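Local coordinates for zona pellucida sperm-binding protein 1 (Gallus gallus, PDB 6GF7) that is probably a structural component of the avian egg coat, an extracellular zona pellucida glycoprotein involved in fertilization, this fragment being its N-terminal Ig-like domain, at residues K34-F39 / R84-E89. The protein carries 2 engineered substitutions. Numbering follows the deposited sequence.
With ZN (zinc ion), chain G.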
loop_
_atom_site.group_PDB
_atom_site.type_symbol
_atom_site.label_atom_id
_atom_site.label_comp_id
_atom_site.label_asym_id
_atom_site.label_seq_id
_atom_site.Cartn_x
_atom_site.Cartn_y
_atom_site.Cartn_z
ATOM N N LYS A 34 -2.270 -7.773 5.661
ATOM C CA LYS A 34 -2.098 -6.375 5.298
ATOM C C LYS A 34 -0.613 -6.059 5.212
ATOM O O LYS A 34 0.146 -6.375 6.133
ATOM C CB LYS A 34 -2.764 -5.450 6.322
ATOM C CG LYS A 34 -4.265 -5.533 6.366
ATOM C CD LYS A 34 -4.818 -4.578 7.411
ATOM C CE LYS A 34 -6.330 -4.664 7.499
ATOM N NZ LYS A 34 -6.858 -3.726 8.526
ATOM N N VAL A 35 -0.213 -5.406 4.132
ATOM C CA VAL A 35 1.162 -4.955 3.969
ATOM C C VAL A 35 1.307 -3.604 4.641
ATOM O O VAL A 35 0.423 -2.746 4.530
ATOM C CB VAL A 35 1.534 -4.869 2.476
ATOM C CG1 VAL A 35 2.938 -4.334 2.315
ATOM C CG2 VAL A 35 1.418 -6.230 1.820
ATOM N N LEU A 36 2.424 -3.405 5.335
ATOM C CA LEU A 36 2.722 -2.151 6.013
ATOM C C LEU A 36 3.856 -1.460 5.271
ATOM O O LEU A 36 4.932 -2.044 5.099
ATOM C CB LEU A 36 3.110 -2.395 7.469
ATOM C CG LEU A 36 2.170 -3.289 8.271
ATOM C CD1 LEU A 36 2.722 -3.575 9.665
ATOM C CD2 LEU A 36 0.829 -2.618 8.358
ATOM N N ASP A 37 3.627 -0.217 4.864
ATOM C CA ASP A 37 4.676 0.610 4.290
ATOM C C ASP A 37 5.379 1.401 5.389
ATOM O O ASP A 37 4.985 1.377 6.556
ATOM C CB ASP A 37 4.104 1.544 3.215
ATOM C CG ASP A 37 3.262 2.686 3.786
ATOM O OD1 ASP A 37 2.936 2.679 4.992
ATOM O OD2 ASP A 37 2.912 3.604 3.009
ATOM N N GLU A 38 6.437 2.115 4.999
ATOM C CA GLU A 38 7.235 2.855 5.967
ATOM C C GLU A 38 6.471 3.990 6.640
ATOM O O GLU A 38 6.959 4.525 7.639
ATOM C CB GLU A 38 8.489 3.412 5.295
ATOM C CG GLU A 38 8.204 4.399 4.184
ATOM C CD GLU A 38 9.473 4.983 3.591
ATOM O OE1 GLU A 38 10.511 4.993 4.291
ATOM O OE2 GLU A 38 9.437 5.408 2.416
ATOM N N PHE A 39 5.296 4.365 6.138
ATOM C CA PHE A 39 4.480 5.396 6.764
ATOM C C PHE A 39 3.378 4.823 7.648
ATOM O O PHE A 39 2.478 5.564 8.057
ATOM C CB PHE A 39 3.860 6.297 5.700
ATOM C CG PHE A 39 4.867 6.983 4.832
ATOM C CD1 PHE A 39 5.657 8.003 5.335
ATOM C CD2 PHE A 39 5.020 6.614 3.505
ATOM C CE1 PHE A 39 6.585 8.639 4.531
ATOM C CE2 PHE A 39 5.944 7.243 2.697
ATOM C CZ PHE A 39 6.728 8.255 3.209
ATOM N N ARG A 84 6.994 -6.153 5.220
ATOM C CA ARG A 84 6.440 -6.134 6.566
ATOM C C ARG A 84 4.941 -6.372 6.450
ATOM O O ARG A 84 4.242 -5.633 5.750
ATOM C CB ARG A 84 6.743 -4.810 7.264
ATOM C CG ARG A 84 6.346 -4.779 8.729
ATOM C CD ARG A 84 6.589 -3.403 9.339
ATOM N NE ARG A 84 8.010 -3.073 9.391
ATOM C CZ ARG A 84 8.850 -3.535 10.312
ATOM N NH1 ARG A 84 8.416 -4.359 11.258
ATOM N NH2 ARG A 84 10.130 -3.183 10.285
ATOM N N VAL A 85 4.448 -7.385 7.151
ATOM C CA VAL A 85 3.073 -7.836 7.000
ATOM C C VAL A 85 2.408 -7.891 8.363
ATOM O O VAL A 85 3.014 -8.332 9.346
ATOM C CB VAL A 85 3.015 -9.221 6.322
ATOM C CG1 VAL A 85 1.589 -9.735 6.278
ATOM C CG2 VAL A 85 3.636 -9.169 4.927
ATOM N N GLN A 86 1.160 -7.439 8.420
ATOM C CA GLN A 86 0.328 -7.597 9.601
ATOM C C GLN A 86 -0.651 -8.736 9.355
ATOM O O GLN A 86 -1.317 -8.775 8.313
ATOM C CB GLN A 86 -0.425 -6.306 9.925
ATOM C CG GLN A 86 -1.281 -6.395 11.176
ATOM C CD GLN A 86 -2.081 -5.129 11.432
ATOM O OE1 GLN A 86 -2.441 -4.408 10.503
ATOM N NE2 GLN A 86 -2.352 -4.847 12.699
ATOM N N LEU A 87 -0.737 -9.657 10.309
ATOM C CA LEU A 87 -1.706 -10.744 10.262
ATOM C C LEU A 87 -2.852 -10.372 11.186
ATOM O O LEU A 87 -2.633 -10.085 12.366
ATOM C CB LEU A 87 -1.095 -12.070 10.708
ATOM C CG LEU A 87 0.257 -12.448 10.129
ATOM C CD1 LEU A 87 0.714 -13.775 10.695
ATOM C CD2 LEU A 87 0.154 -12.516 8.649
ATOM N N GLU A 88 -4.057 -10.349 10.650
ATOM C CA GLU A 88 -5.251 -10.100 11.441
ATOM C C GLU A 88 -5.978 -11.430 11.588
ATOM O O GLU A 88 -6.549 -11.942 10.618
ATOM C CB GLU A 88 -6.118 -9.021 10.796
ATOM C CG GLU A 88 -5.609 -7.613 11.118
ATOM C CD GLU A 88 -6.556 -6.503 10.690
ATOM O OE1 GLU A 88 -7.384 -6.724 9.779
ATOM O OE2 GLU A 88 -6.470 -5.397 11.268
ATOM N N GLU A 89 -5.889 -12.021 12.782
ATOM C CA GLU A 89 -6.689 -13.197 13.104
ATOM C C GLU A 89 -8.130 -12.760 13.321
ATOM O O GLU A 89 -8.400 -11.882 14.147
ATOM C CB GLU A 89 -6.144 -13.891 14.349
ATOM C CG GLU A 89 -6.625 -15.324 14.529
ATOM C CD GLU A 89 -5.932 -16.039 15.684
ATOM O OE1 GLU A 89 -5.352 -15.352 16.554
ATOM O OE2 GLU A 89 -5.959 -17.290 15.720
HETATM ZN ZN ZN G . -8.185 -4.731 10.105
HETATM O O HOH W 1 6.785 -3.666 3.631
HETATM O O HOH W 2 -7.884 -3.689 12.002
#
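Lys-34 turns its CG anti to its own carbonyl carbon (chi1 -67°) and then runs fully extended, while Glu-88 takes a similar first torsion (chi1 -81°); the two side chains thereby converge on one zinc ion. Lys-34 NZ binds the metal at 2.3 Å, a bond that probably requires the amine to have given up its extra proton, and Glu-88 chelates it through both carboxylate oxygens, OE1 and OE2, each at 2.2 Å. A water molecule is a further ligand. Gln-86 lies alongside the lysine, pointing the same way, with OE1 3.9 Å from Lys-34 CD.

Beneath these side chains the backbones pair as antiparallel strands of the Ig-like domain, 30-36 beside 80-90. Lys-34 and Gln-86 form a hydrogen-bonded pair: Gln-86 N donates to Lys-34 O (2.7 Å), and Lys-34 N returns a bond to Gln-86 O. Val-35 and Val-85 make the next, non-hydrogen-bonded pair and turn to the other face, where Val-35 packs on His-73 and Val-85 on Phe-33.

On the zinc-bearing face, Leu-36 lays CD1 against the aliphatic part of Arg-84, 3.9 Å from its CD, and approaches Gln-86 CB. With an alanine here in place of Leu-36, the methylenes of Arg-84 and CB of Gln-86 would probably lose this hydrophobic neighbour, leaving the arginine side chain less firmly placed. Water links Leu-36 O to Arg-84 N where the strands diverge, and Leu-36 N still bonds Arg-84 O at 2.9 Å.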